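Single-strand DNA-binding protein (Agrobacterium tumefaciens, PDB 3BTP) binds single-stranded DNA regardless of its base sequence and mediates nuclear uptake of the transferred T-DNA strand during plant transformation. Local coordinates at residues K507-S510 / D511-Q514; R367-S370 / V371-L375; T494-N497 / V498-E502; T421-M424 / D425-L429. One frame throughout, in Å; residues are numbered along the deposited sequence.

Contact 1: K507-S510 / D511-Q514; sequences KLPS and DAAQ
Pro509 O takes the amide N-H of Ala513 at 2.9 Å (Ala513 N to Pro509 O), with the donor in the carbonyl plane. One residue on, Gln514 N reaches Ser510 O at the same length, 2.9 Å, through a straighter bond of 170°. These are the opening i to i+4 bonds of helix 510-515. Proline suits the N-cap position just before them: its ring holds phi near -60°, which suits the residue leading into a helix, and its missing N-H costs nothing there. The ring also packs, with Pro509 CD 4.1 Å from Ala512 CB. Around this start the chain forms a hydrophobic staple, in which the residue before the N-cap meets the fourth residue of the helix: Leu508 CB lies 4.3 Å from Ala513 CB. Alanine is small enough to let the incoming chain lie close to the helix, and Leu508 and Ala512 also rest on Ile482 of strand 480-485. Asp511 swings its carboxylate back toward the proline (chi1 62°), leaving OD1 3.6 Å from Pro509 CB. An acid suits the first turn, where the positive end of the helix dipole would probably favour a negative charge, and its OD2 forms salt bridges with Arg485 and Arg491.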
ATOM      1  N   LYS A 507      -0.019  27.489 -22.851  1.00 33.09           N
ATOM      2  CA  LYS A 507      -0.730  26.443 -23.577  1.00 35.27           C
ATOM      3  C   LYS A 507      -0.011  25.042 -23.426  1.00 34.63           C
ATOM      4  O   LYS A 507       1.236  24.943 -23.499  1.00 32.89           O
ATOM      5  CB  LYS A 507      -0.754  26.879 -25.045  1.00 37.42           C
ATOM      6  CG  LYS A 507      -1.874  26.290 -25.911  1.00 44.29           C
ATOM      7  CD  LYS A 507      -1.336  25.835 -27.348  1.00 51.44           C
ATOM      8  CE  LYS A 507      -0.227  24.710 -27.262  1.00 51.91           C
ATOM      9  NZ  LYS A 507      -0.156  23.770 -28.452  1.00 48.78           N
ATOM     10  N   LEU A 508      -0.799  23.986 -23.206  1.00 33.49           N
ATOM     11  CA  LEU A 508      -0.335  22.613 -23.231  1.00 33.11           C
ATOM     12  C   LEU A 508       0.156  22.239 -24.610  1.00 33.58           C
ATOM     13  O   LEU A 508      -0.465  22.660 -25.577  1.00 33.86           O
ATOM     14  CB  LEU A 508      -1.497  21.695 -22.908  1.00 32.90           C
ATOM     15  CG  LEU A 508      -1.758  21.009 -21.568  1.00 32.81           C
ATOM     16  CD1 LEU A 508      -1.326  21.767 -20.358  1.00 33.52           C
ATOM     17  CD2 LEU A 508      -3.195  20.821 -21.548  1.00 33.62           C
ATOM     18  N   PRO A 509       1.252  21.417 -24.713  1.00 33.48           N
ATOM     19  CA  PRO A 509       1.586  20.856 -26.015  1.00 32.26           C
ATOM     20  C   PRO A 509       0.403  19.992 -26.485  1.00 32.32           C
ATOM     21  O   PRO A 509      -0.366  19.477 -25.654  1.00 32.02           O
ATOM     22  CB  PRO A 509       2.825  19.982 -25.749  1.00 31.93           C
ATOM     23  CG  PRO A 509       3.332  20.379 -24.346  1.00 33.53           C
ATOM     24  CD  PRO A 509       2.167  20.954 -23.633  1.00 33.38           C
ATOM     25  N   SER A 510       0.255  19.861 -27.798  1.00 32.64           N
ATOM     26  CA  SER A 510      -0.894  19.179 -28.402  1.00 34.09           C
ATOM     27  C   SER A 510      -0.978  17.668 -28.069  1.00 33.60           C
ATOM     28  O   SER A 510      -2.073  17.148 -27.791  1.00 33.84           O
ATOM     29  CB  SER A 510      -1.003  19.494 -29.911  1.00 34.30           C
ATOM     30  OG  SER A 510       0.258  19.411 -30.571  1.00 36.58           O
ATOM     31  N   ASP A 511       0.166  16.991 -27.995  1.00 34.30           N
ATOM     32  CA  ASP A 511       0.181  15.576 -27.514  1.00 35.09           C
ATOM     33  C   ASP A 511      -0.444  15.438 -26.109  1.00 35.10           C
ATOM     34  O   ASP A 511      -1.363  14.641 -25.901  1.00 34.65           O
ATOM     35  CB  ASP A 511       1.578  14.908 -27.646  1.00 34.47           C
ATOM     36  CG  ASP A 511       2.676  15.570 -26.819  1.00 35.32           C
ATOM     37  OD1 ASP A 511       2.385  16.389 -25.942  1.00 36.63           O
ATOM     38  OD2 ASP A 511       3.874  15.240 -27.018  1.00 34.77           O
ATOM     39  N   ALA A 512      -0.008  16.316 -25.184  1.00 36.00           N
ATOM     40  CA  ALA A 512      -0.572  16.398 -23.842  1.00 36.09           C
ATOM     41  C   ALA A 512      -2.056  16.735 -23.858  1.00 36.80           C
ATOM     42  O   ALA A 512      -2.881  16.164 -23.101  1.00 36.55           O
ATOM     43  CB  ALA A 512       0.207  17.407 -23.047  1.00 35.74           C
ATOM     44  N   ALA A 513      -2.388  17.696 -24.721  1.00 38.65           N
ATOM     45  CA  ALA A 513      -3.740  18.246 -24.804  1.00 40.82           C
ATOM     46  C   ALA A 513      -4.744  17.186 -25.248  1.00 41.62           C
ATOM     47  O   ALA A 513      -5.783  17.050 -24.594  1.00 42.14           O
ATOM     48  CB  ALA A 513      -3.784  19.477 -25.723  1.00 40.99           C
ATOM     49  N   GLN A 514      -4.419  16.394 -26.280  1.00 42.93           N
ATOM     50  CA  GLN A 514      -5.314  15.293 -26.668  1.00 45.94           C
ATOM     51  C   GLN A 514      -5.450  14.096 -25.712  1.00 45.97           C
ATOM     52  O   GLN A 514      -6.488  13.425 -25.736  1.00 47.24           O
ATOM     53  CB  GLN A 514      -5.157  14.854 -28.133  1.00 46.06           C
ATOM     54  CG  GLN A 514      -3.932  14.047 -28.558  1.00 49.61           C
ATOM     55  CD  GLN A 514      -3.766  14.042 -30.126  1.00 50.52           C
ATOM     56  OE1 GLN A 514      -4.419  14.827 -30.847  1.00 55.02           O
ATOM     57  NE2 GLN A 514      -2.865  13.188 -30.635  1.00 52.97           N
TER

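Contact 2: R367-S370 / V371-L375; sequences RHVS and VDYLL
Ser370 and Leu374 share the direct hydrogen bond of this junction: Leu374 N donates to Ser370 O at 3.2 Å, nearly straight at 168°, with the donor tilted 24° from the carbonyl plane. The second polar link is indirect. A water lies 3.2 Å from Ser370 OG and also 3.2 Å from Asp372 N, whose N-H it accepts, so an amide of the first helical turn finds its partner through solvent. OG stands opposite the backbone nitrogen across the CA-CB bond (chi1 175°), which carries it forward over the turn, 3.5 Å from Tyr373 N. Serine fits this N-cap position, being small and having a hydroxyl that can reach forward. Here strand 367-370 of the closed antiparallel barrel turns straight into helix 371-377; the axes of the two short segments lie at 65° to each other. Packing contacts add to this. Ser370 CB is in van der Waals contact with Tyr373 CB at 3.8 Å, and Val369 CG1 approaches the tyrosine ring obliquely, 4.3 Å from Tyr373 CD2; a branched valine serves both as strand residue and as packing surface. The phenol leads away from the strand to a hydrogen bond between Tyr373 OH and Tyr319 OH. Leucine suits position 374, where it packs on Trp383 and Leu387 of helix 382-388. The charged groups pair outside the junction: Asp372 OD2 with Arg325, and Arg367, further back on the strand, with an acidic side chain of another protein's chain.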
ATOM      1  N   ARG A 367       6.355   3.918 -15.920  1.00 24.17           N
ATOM      2  CA  ARG A 367       5.719   3.708 -14.631  1.00 22.48           C
ATOM      3  C   ARG A 367       6.740   4.093 -13.610  1.00 22.16           C
ATOM      4  O   ARG A 367       7.708   3.361 -13.430  1.00 21.20           O
ATOM      5  CB  ARG A 367       5.245   2.240 -14.438  1.00 22.99           C
ATOM      6  CG  ARG A 367       4.594   2.042 -13.070  1.00 21.12           C
ATOM      7  CD  ARG A 367       3.672   0.859 -12.978  1.00 17.29           C
ATOM      8  NE  ARG A 367       2.979   0.850 -11.654  1.00 20.83           N
ATOM      9  CZ  ARG A 367       2.251  -0.161 -11.149  1.00 19.53           C
ATOM     10  NH1 ARG A 367       2.042  -1.271 -11.850  1.00 17.74           N
ATOM     11  NH2 ARG A 367       1.625  -0.028  -9.974  1.00 18.66           N
ATOM     12  N   HIS A 368       6.534   5.249 -12.961  1.00 20.15           N
ATOM     13  CA  HIS A 368       7.534   5.856 -12.095  1.00 19.94           C
ATOM     14  C   HIS A 368       7.178   5.592 -10.625  1.00 19.21           C
ATOM     15  O   HIS A 368       6.115   5.981 -10.169  1.00 20.71           O
ATOM     16  CB  HIS A 368       7.459   7.378 -12.377  1.00 20.30           C
ATOM     17  CG  HIS A 368       7.905   7.754 -13.754  1.00 20.40           C
ATOM     18  ND1 HIS A 368       7.031   7.949 -14.805  1.00 25.15           N
ATOM     19  CD2 HIS A 368       9.143   7.948 -14.259  1.00 19.98           C
ATOM     20  CE1 HIS A 368       7.706   8.261 -15.889  1.00 20.67           C
ATOM     21  NE2 HIS A 368       8.989   8.285 -15.583  1.00 21.63           N
ATOM     22  N   VAL A 369       8.039   4.960  -9.867  1.00 18.29           N
ATOM     23  CA  VAL A 369       7.648   4.533  -8.581  1.00 17.53           C
ATOM     24  C   VAL A 369       8.478   5.383  -7.667  1.00 18.20           C
ATOM     25  O   VAL A 369       9.702   5.581  -7.882  1.00 18.93           O
ATOM     26  CB  VAL A 369       7.860   2.974  -8.364  1.00 18.75           C
ATOM     27  CG1 VAL A 369       7.741   2.589  -6.912  1.00 15.04           C
ATOM     28  CG2 VAL A 369       6.834   2.128  -9.233  1.00 18.55           C
ATOM     29  N   SER A 370       7.825   5.901  -6.648  1.00 16.69           N
ATOM     30  CA  SER A 370       8.494   6.643  -5.588  1.00 16.88           C
ATOM     31  C   SER A 370       9.729   5.899  -5.055  1.00 18.15           C
ATOM     32  O   SER A 370       9.645   4.739  -4.675  1.00 18.35           O
ATOM     33  CB  SER A 370       7.501   6.813  -4.461  1.00 14.86           C
ATOM     34  OG  SER A 370       8.129   7.415  -3.369  1.00 16.00           O
ATOM     35  N   VAL A 371      10.854   6.578  -4.987  1.00 18.44           N
ATOM     36  CA  VAL A 371      12.073   6.009  -4.434  1.00 18.58           C
ATOM     37  C   VAL A 371      12.046   5.677  -2.925  1.00 19.82           C
ATOM     38  O   VAL A 371      12.537   4.648  -2.504  1.00 18.30           O
ATOM     39  CB  VAL A 371      13.305   6.976  -4.787  1.00 18.86           C
ATOM     40  CG1 VAL A 371      14.558   6.650  -4.002  1.00 14.20           C
ATOM     41  CG2 VAL A 371      13.579   7.019  -6.364  1.00 15.00           C
ATOM     42  N   ASP A 372      11.563   6.615  -2.125  1.00 20.43           N
ATOM     43  CA  ASP A 372      11.246   6.427  -0.744  1.00 22.36           C
ATOM     44  C   ASP A 372      10.406   5.162  -0.426  1.00 23.50           C
ATOM     45  O   ASP A 372      10.779   4.349   0.433  1.00 24.24           O
ATOM     46  CB  ASP A 372      10.473   7.656  -0.293  1.00 24.00           C
ATOM     47  CG  ASP A 372       9.963   7.524   1.133  1.00 31.21           C
ATOM     48  OD1 ASP A 372      10.817   7.536   2.040  1.00 35.17           O
ATOM     49  OD2 ASP A 372       8.705   7.370   1.332  1.00 41.34           O
ATOM     50  N   TYR A 373       9.261   5.021  -1.079  1.00 22.27           N
ATOM     51  CA  TYR A 373       8.491   3.775  -1.049  1.00 22.14           C
ATOM     52  C   TYR A 373       9.379   2.521  -1.267  1.00 22.11           C
ATOM     53  O   TYR A 373       9.393   1.575  -0.478  1.00 20.39           O
ATOM     54  CB  TYR A 373       7.330   3.841  -2.094  1.00 21.41           C
ATOM     55  CG  TYR A 373       6.417   2.655  -2.051  1.00 21.36           C
ATOM     56  CD1 TYR A 373       5.338   2.586  -1.135  1.00 20.23           C
ATOM     57  CD2 TYR A 373       6.640   1.584  -2.867  1.00 21.28           C
ATOM     58  CE1 TYR A 373       4.479   1.464  -1.074  1.00 17.19           C
ATOM     59  CE2 TYR A 373       5.827   0.439  -2.799  1.00 21.97           C
ATOM     60  CZ  TYR A 373       4.769   0.380  -1.907  1.00 20.46           C
ATOM     61  OH  TYR A 373       4.002  -0.767  -1.944  1.00 22.52           O
ATOM     62  N   LEU A 374      10.089   2.514  -2.376  1.00 21.98           N
ATOM     63  CA  LEU A 374      10.943   1.421  -2.691  1.00 22.96           C
ATOM     64  C   LEU A 374      12.022   1.123  -1.642  1.00 23.09           C
ATOM     65  O   LEU A 374      12.161  -0.028  -1.208  1.00 24.67           O
ATOM     66  CB  LEU A 374      11.526   1.638  -4.077  1.00 22.69           C
ATOM     67  CG  LEU A 374      12.130   0.498  -4.874  1.00 24.68           C
ATOM     68  CD1 LEU A 374      11.116  -0.644  -5.232  1.00 23.12           C
ATOM     69  CD2 LEU A 374      12.796   1.116  -6.139  1.00 23.71           C
ATOM     70  N   LEU A 375      12.780   2.126  -1.244  1.00 22.12           N
ATOM     71  CA  LEU A 375      13.864   1.964  -0.308  1.00 22.64           C
ATOM     72  C   LEU A 375      13.425   1.624   1.128  1.00 24.27           C
ATOM     73  O   LEU A 375      14.154   0.915   1.841  1.00 23.94           O
ATOM     74  CB  LEU A 375      14.726   3.234  -0.255  1.00 20.34           C
ATOM     75  CG  LEU A 375      15.943   3.288  -1.200  1.00 23.60           C
ATOM     76  CD1 LEU A 375      15.651   3.039  -2.720  1.00 19.77           C
ATOM     77  CD2 LEU A 375      16.651   4.594  -1.013  1.00 21.63           C
TER
HETATM   78  O   HOH W   1      10.558   9.506  -3.126  1.00 17.72           O

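Contact 3: T494-N497 / V498-E502; sequences TYTN and VVEYE
Asn497 caps the helix that follows it, where strand 494-497 of the eight-stranded antiparallel barrel ends and helix 498-503 begins at 70° to it. The close part of the contact is centred on this residue. With CG turned opposite the backbone nitrogen (chi1 -176°), the amide of Asn497 lies alongside Val499, and Val499 N donates to Asn497 OD1 at 3.2 Å. The bond is nearly straight at hydrogen, 168°, yet the donor stands well above the carbonyl plane and not on a lone pair. Asparagine suits an N-cap because its short side chain can bring an oxygen to an amide that has no earlier turn to bond with. Its backbone oxygen helps too: Glu500 N makes a weak bond to Asn497 O, also 3.2 Å long. Nearby, the methyl of Thr496 packs on the aliphatic base of Glu500, CG2 to CB 3.8 Å, while Thr496 OG1 is held by Asp484 and Arg405.

The looser side begins where Glu500 bends away from the strand, carrying its carboxylate to a salt bridge with Arg503. Glu502, exposed and making no contact with residues 494-497, marks the solvent side. Tyr501 instead comes back along the strand end: its OH is bonded to Asp484 OD1, so that one aspartate engages both Thr496 and Tyr501, and the ring turns its edge to the strand's carbonyls. Tyr501 CD1 lies 3.6 Å from Asn497 O, which sits in the plane of the ring.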
ATOM      1  N   THR A 494      11.724  17.602 -18.912  1.00 26.70           N
ATOM      2  CA  THR A 494      11.071  17.832 -17.633  1.00 24.34           C
ATOM      3  C   THR A 494       9.569  17.563 -17.718  1.00 22.64           C
ATOM      4  O   THR A 494       9.000  17.472 -18.802  1.00 21.59           O
ATOM      5  CB  THR A 494      11.431  19.230 -17.037  1.00 24.34           C
ATOM      6  OG1 THR A 494      10.849  20.257 -17.829  1.00 21.94           O
ATOM      7  CG2 THR A 494      12.978  19.444 -16.959  1.00 23.36           C
ATOM      8  N   TYR A 495       8.950  17.411 -16.555  1.00 20.62           N
ATOM      9  CA  TYR A 495       7.546  17.367 -16.418  1.00 19.53           C
ATOM     10  C   TYR A 495       7.162  18.462 -15.427  1.00 20.30           C
ATOM     11  O   TYR A 495       7.734  18.537 -14.344  1.00 19.78           O
ATOM     12  CB  TYR A 495       7.072  16.048 -15.762  1.00 19.77           C
ATOM     13  CG  TYR A 495       7.074  14.880 -16.703  1.00 17.80           C
ATOM     14  CD1 TYR A 495       6.013  14.673 -17.568  1.00 12.84           C
ATOM     15  CD2 TYR A 495       8.199  14.006 -16.749  1.00 17.04           C
ATOM     16  CE1 TYR A 495       6.011  13.589 -18.462  1.00 13.76           C
ATOM     17  CE2 TYR A 495       8.218  12.942 -17.612  1.00 16.82           C
ATOM     18  CZ  TYR A 495       7.146  12.769 -18.495  1.00 19.14           C
ATOM     19  OH  TYR A 495       7.172  11.703 -19.353  1.00 22.06           O
ATOM     20  N   THR A 496       6.075  19.167 -15.721  1.00 18.76           N
ATOM     21  CA  THR A 496       5.667  20.287 -14.910  1.00 19.99           C
ATOM     22  C   THR A 496       4.168  20.118 -14.672  1.00 21.49           C
ATOM     23  O   THR A 496       3.468  19.678 -15.569  1.00 20.40           O
ATOM     24  CB  THR A 496       6.028  21.655 -15.562  1.00 18.33           C
ATOM     25  OG1 THR A 496       7.436  21.780 -15.604  1.00 20.23           O
ATOM     26  CG2 THR A 496       5.552  22.858 -14.709  1.00 17.54           C
ATOM     27  N   ASN A 497       3.717  20.424 -13.452  1.00 22.75           N
ATOM     28  CA  ASN A 497       2.277  20.315 -12.997  1.00 24.95           C
ATOM     29  C   ASN A 497       1.371  21.150 -13.931  1.00 25.63           C
ATOM     30  O   ASN A 497       1.764  22.249 -14.324  1.00 23.30           O
ATOM     31  CB  ASN A 497       2.331  20.937 -11.594  1.00 25.57           C
ATOM     32  CG  ASN A 497       1.045  20.912 -10.780  1.00 32.44           C
ATOM     33  OD1 ASN A 497      -0.082  20.570 -11.214  1.00 39.50           O
ATOM     34  ND2 ASN A 497       1.219  21.345  -9.520  1.00 36.71           N
ATOM     35  N   VAL A 498       0.165  20.658 -14.274  1.00 28.34           N
ATOM     36  CA  VAL A 498      -0.793  21.477 -15.042  1.00 29.54           C
ATOM     37  C   VAL A 498      -1.104  22.849 -14.409  1.00 30.18           C
ATOM     38  O   VAL A 498      -1.272  23.819 -15.153  1.00 31.28           O
ATOM     39  CB  VAL A 498      -2.134  20.748 -15.494  1.00 30.74           C
ATOM     40  CG1 VAL A 498      -1.978  20.052 -16.824  1.00 32.33           C
ATOM     41  CG2 VAL A 498      -2.669  19.830 -14.498  1.00 30.01           C
ATOM     42  N   VAL A 499      -1.116  22.952 -13.078  1.00 29.81           N
ATOM     43  CA  VAL A 499      -1.422  24.197 -12.344  1.00 30.56           C
ATOM     44  C   VAL A 499      -0.459  25.317 -12.655  1.00 29.88           C
ATOM     45  O   VAL A 499      -0.841  26.524 -12.704  1.00 28.41           O
ATOM     46  CB  VAL A 499      -1.474  23.982 -10.778  1.00 32.42           C
ATOM     47  CG1 VAL A 499      -1.646  25.297 -10.046  1.00 35.44           C
ATOM     48  CG2 VAL A 499      -2.653  23.038 -10.386  1.00 34.35           C
ATOM     49  N   GLU A 500       0.795  24.941 -12.879  1.00 28.04           N
ATOM     50  CA  GLU A 500       1.738  25.904 -13.374  1.00 28.03           C
ATOM     51  C   GLU A 500       1.419  26.340 -14.800  1.00 27.20           C
ATOM     52  O   GLU A 500       1.703  27.467 -15.157  1.00 26.14           O
ATOM     53  CB  GLU A 500       3.185  25.387 -13.267  1.00 29.20           C
ATOM     54  CG  GLU A 500       3.726  25.465 -11.887  1.00 30.63           C
ATOM     55  CD  GLU A 500       3.904  26.929 -11.475  1.00 38.01           C
ATOM     56  OE1 GLU A 500       4.868  27.564 -12.009  1.00 38.09           O
ATOM     57  OE2 GLU A 500       3.062  27.439 -10.669  1.00 36.20           O
ATOM     58  N   TYR A 501       0.859  25.447 -15.629  1.00 27.31           N
ATOM     59  CA  TYR A 501       0.521  25.840 -17.011  1.00 28.48           C
ATOM     60  C   TYR A 501      -0.576  26.949 -17.008  1.00 29.29           C
ATOM     61  O   TYR A 501      -0.486  27.923 -17.746  1.00 30.24           O
ATOM     62  CB  TYR A 501       0.095  24.651 -17.876  1.00 27.22           C
ATOM     63  CG  TYR A 501       1.248  23.937 -18.550  1.00 25.56           C
ATOM     64  CD1 TYR A 501       2.093  23.105 -17.828  1.00 22.94           C
ATOM     65  CD2 TYR A 501       1.507  24.130 -19.906  1.00 28.81           C
ATOM     66  CE1 TYR A 501       3.143  22.455 -18.433  1.00 27.01           C
ATOM     67  CE2 TYR A 501       2.608  23.493 -20.567  1.00 28.35           C
ATOM     68  CZ  TYR A 501       3.404  22.645 -19.811  1.00 30.49           C
ATOM     69  OH  TYR A 501       4.423  21.978 -20.429  1.00 27.90           O
ATOM     70  N   GLU A 502      -1.554  26.767 -16.154  1.00 28.98           N
ATOM     71  CA  GLU A 502      -2.622  27.715 -15.915  1.00 32.61           C
ATOM     72  C   GLU A 502      -2.155  29.035 -15.311  1.00 31.48           C
ATOM     73  O   GLU A 502      -2.566  30.076 -15.733  1.00 33.87           O
ATOM     74  CB  GLU A 502      -3.615  27.057 -14.970  1.00 31.19           C
ATOM     75  CG  GLU A 502      -4.996  27.073 -15.446  1.00 42.00           C
ATOM     76  CD  GLU A 502      -5.916  26.284 -14.480  1.00 52.95           C
ATOM     77  OE1 GLU A 502      -5.756  25.012 -14.430  1.00 57.82           O
ATOM     78  OE2 GLU A 502      -6.749  26.934 -13.775  1.00 50.89           O
TER

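Contact 4: T421-M424 / D425-L429; sequences TQLM and DQVGL
A Schellman motif ends helix 417-427 here. Its defining bond runs back across six residues, from Leu429 N to Met424 O at 3.0 Å. Gly428 N makes a weak bond to the same oxygen, also 3.0 Å, and a longer weak one to Asp425 O, so Met424 O receives two amides as the helix unwinds. Gly428 occupies the position with positive phi (89°), where a CB would be jammed against the carbonyl oxygen of Val427; glycine avoids that strain. Ahead of the turn the helix keeps its regular ladder: Asp425 N to Thr421 O is 3.1 Å, Gln426 N to Gln422 O 2.9 Å and Val427 N to Leu423 O 2.9 Å.

The motif's hydrophobic partner pair is present as well. Met424 folds at both chi2 and chi3, which brings its thioether end to Leu429 and sets Met424 CE 3.7 Å from Leu429 CB; the two side chains cross at a slant. A flexible methionine can adopt this bent path, and leucine offers an apolar stem just past the glycine. One turn apart on the helix, Leu423 CD2 meets Val427 CG1 at 4.3 Å. The helix is amphipathic, with Leu423, Met424 and Val427 on the buried side and Gln422, Asp425 and Gln426 exposed; Leu429, just past its end, is buried too. Leu423 and Met424 lie on Val398 of strand 396-399, Val427 and Leu429 rest on Val371 of helix 371-377, and Gly428 O accepts a hydrogen bond from Lys388 of helix 382-388.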
ATOM      1  N   THR A 421      21.161  18.430  -2.709  1.00 28.13           N
ATOM      2  CA  THR A 421      21.867  17.733  -1.645  1.00 29.38           C
ATOM      3  C   THR A 421      20.924  17.353  -0.528  1.00 29.30           C
ATOM      4  O   THR A 421      21.014  16.253  -0.019  1.00 28.76           O
ATOM      5  CB  THR A 421      23.147  18.527  -1.073  1.00 30.85           C
ATOM      6  OG1 THR A 421      24.027  18.873  -2.154  1.00 30.15           O
ATOM      7  CG2 THR A 421      23.974  17.606  -0.057  1.00 30.54           C
ATOM      8  N   GLN A 422      20.015  18.258  -0.166  1.00 28.97           N
ATOM      9  CA  GLN A 422      18.970  17.936   0.810  1.00 28.61           C
ATOM     10  C   GLN A 422      17.949  16.815   0.373  1.00 26.80           C
ATOM     11  O   GLN A 422      17.596  15.898   1.150  1.00 24.57           O
ATOM     12  CB  GLN A 422      18.220  19.227   1.118  1.00 29.64           C
ATOM     13  CG  GLN A 422      18.955  20.125   2.107  1.00 32.49           C
ATOM     14  CD  GLN A 422      18.618  21.583   1.870  1.00 38.98           C
ATOM     15  OE1 GLN A 422      17.457  21.924   1.621  1.00 43.23           O
ATOM     16  NE2 GLN A 422      19.641  22.449   1.892  1.00 40.76           N
ATOM     17  N   LEU A 423      17.502  16.898  -0.886  1.00 24.65           N
ATOM     18  CA  LEU A 423      16.561  15.939  -1.441  1.00 24.42           C
ATOM     19  C   LEU A 423      17.217  14.561  -1.475  1.00 24.80           C
ATOM     20  O   LEU A 423      16.607  13.555  -1.135  1.00 25.20           O
ATOM     21  CB  LEU A 423      16.190  16.323  -2.856  1.00 22.98           C
ATOM     22  CG  LEU A 423      15.115  15.455  -3.441  1.00 24.24           C
ATOM     23  CD1 LEU A 423      14.135  16.385  -4.210  1.00 20.96           C
ATOM     24  CD2 LEU A 423      15.755  14.328  -4.348  1.00 22.79           C
ATOM     25  N   MET A 424      18.461  14.528  -1.917  1.00 24.45           N
ATOM     26  CA  MET A 424      19.121  13.240  -2.134  1.00 25.89           C
ATOM     27  C   MET A 424      19.463  12.581  -0.800  1.00 26.74           C
ATOM     28  O   MET A 424      19.216  11.411  -0.664  1.00 27.49           O
ATOM     29  CB  MET A 424      20.321  13.375  -3.114  1.00 25.28           C
ATOM     30  CG  MET A 424      19.907  13.954  -4.501  1.00 21.30           C
ATOM     31  SD  MET A 424      19.066  12.785  -5.605  1.00 14.79           S
ATOM     32  CE  MET A 424      20.461  11.839  -6.134  1.00 13.87           C
ATOM     33  N   ASP A 425      19.906  13.332   0.205  1.00 30.60           N
ATOM     34  CA  ASP A 425      20.077  12.812   1.586  1.00 32.14           C
ATOM     35  C   ASP A 425      18.735  12.357   2.196  1.00 33.18           C
ATOM     36  O   ASP A 425      18.658  11.273   2.764  1.00 34.27           O
ATOM     37  CB  ASP A 425      20.885  13.830   2.464  1.00 34.36           C
ATOM     38  CG  ASP A 425      20.663  13.683   4.059  1.00 38.67           C
ATOM     39  OD1 ASP A 425      20.022  12.711   4.576  1.00 46.08           O
ATOM     40  OD2 ASP A 425      21.156  14.600   4.825  1.00 49.42           O
ATOM     41  N   GLN A 426      17.664  13.133   2.026  1.00 33.43           N
ATOM     42  CA  GLN A 426      16.381  12.792   2.617  1.00 34.62           C
ATOM     43  C   GLN A 426      15.852  11.540   1.978  1.00 32.85           C
ATOM     44  O   GLN A 426      15.270  10.708   2.633  1.00 32.70           O
ATOM     45  CB  GLN A 426      15.363  13.926   2.402  1.00 34.85           C
ATOM     46  CG  GLN A 426      14.070  13.846   3.250  1.00 39.94           C
ATOM     47  CD  GLN A 426      13.220  15.161   3.175  1.00 41.67           C
ATOM     48  OE1 GLN A 426      12.930  15.679   2.059  1.00 46.56           O
ATOM     49  NE2 GLN A 426      12.819  15.699   4.370  1.00 44.75           N
ATOM     50  N   VAL A 427      16.028  11.403   0.675  1.00 31.52           N
ATOM     51  CA  VAL A 427      15.444  10.259  -0.004  1.00 30.09           C
ATOM     52  C   VAL A 427      16.335   8.993   0.022  1.00 30.07           C
ATOM     53  O   VAL A 427      15.850   7.902  -0.255  1.00 31.58           O
ATOM     54  CB  VAL A 427      14.957  10.645  -1.434  1.00 29.74           C
ATOM     55  CG1 VAL A 427      16.076  10.424  -2.499  1.00 26.96           C
ATOM     56  CG2 VAL A 427      13.685   9.889  -1.745  1.00 31.17           C
ATOM     57  N   GLY A 428      17.615   9.142   0.347  1.00 29.63           N
ATOM     58  CA  GLY A 428      18.541   8.001   0.400  1.00 31.45           C
ATOM     59  C   GLY A 428      19.261   7.635  -0.891  1.00 31.31           C
ATOM     60  O   GLY A 428      19.705   6.513  -1.070  1.00 32.24           O
ATOM     61  N   LEU A 429      19.423   8.604  -1.783  1.00 31.64           N
ATOM     62  CA  LEU A 429      20.162   8.392  -3.009  1.00 30.45           C
ATOM     63  C   LEU A 429      21.545   9.024  -2.894  1.00 30.65           C
ATOM     64  O   LEU A 429      21.716  10.048  -2.164  1.00 31.94           O
ATOM     65  CB  LEU A 429      19.381   8.913  -4.237  1.00 29.63           C
ATOM     66  CG  LEU A 429      18.134   8.094  -4.653  1.00 26.49           C
ATOM     67  CD1 LEU A 429      17.436   8.797  -5.732  1.00 24.51           C
ATOM     68  CD2 LEU A 429      18.431   6.660  -5.121  1.00 24.18           C
TER

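The four contacts fall into two touching pairs. Contact 3 leads into contact 1 along the chain, and their centres are 12 Å apart: Leu508 CD1 packs on Tyr501 CD2 at 3.7 Å, so the loop leading into helix 510-515 packs on helix 498-503, and both contacts rest on Ile482 of strand 480-485. Contacts 2 and 4, with centres 13 Å apart, join through Val371 CG1 and Leu429 CG, 3.9 Å from each other. The pairs are related through the barrel, since strands 367-370 and 494-497 both belong to it; the nearest atoms of contacts 2 and 3 are about 5 Å apart without touching. Contacts 1, 2 and 3 start helices, whereas contact 4 ends one.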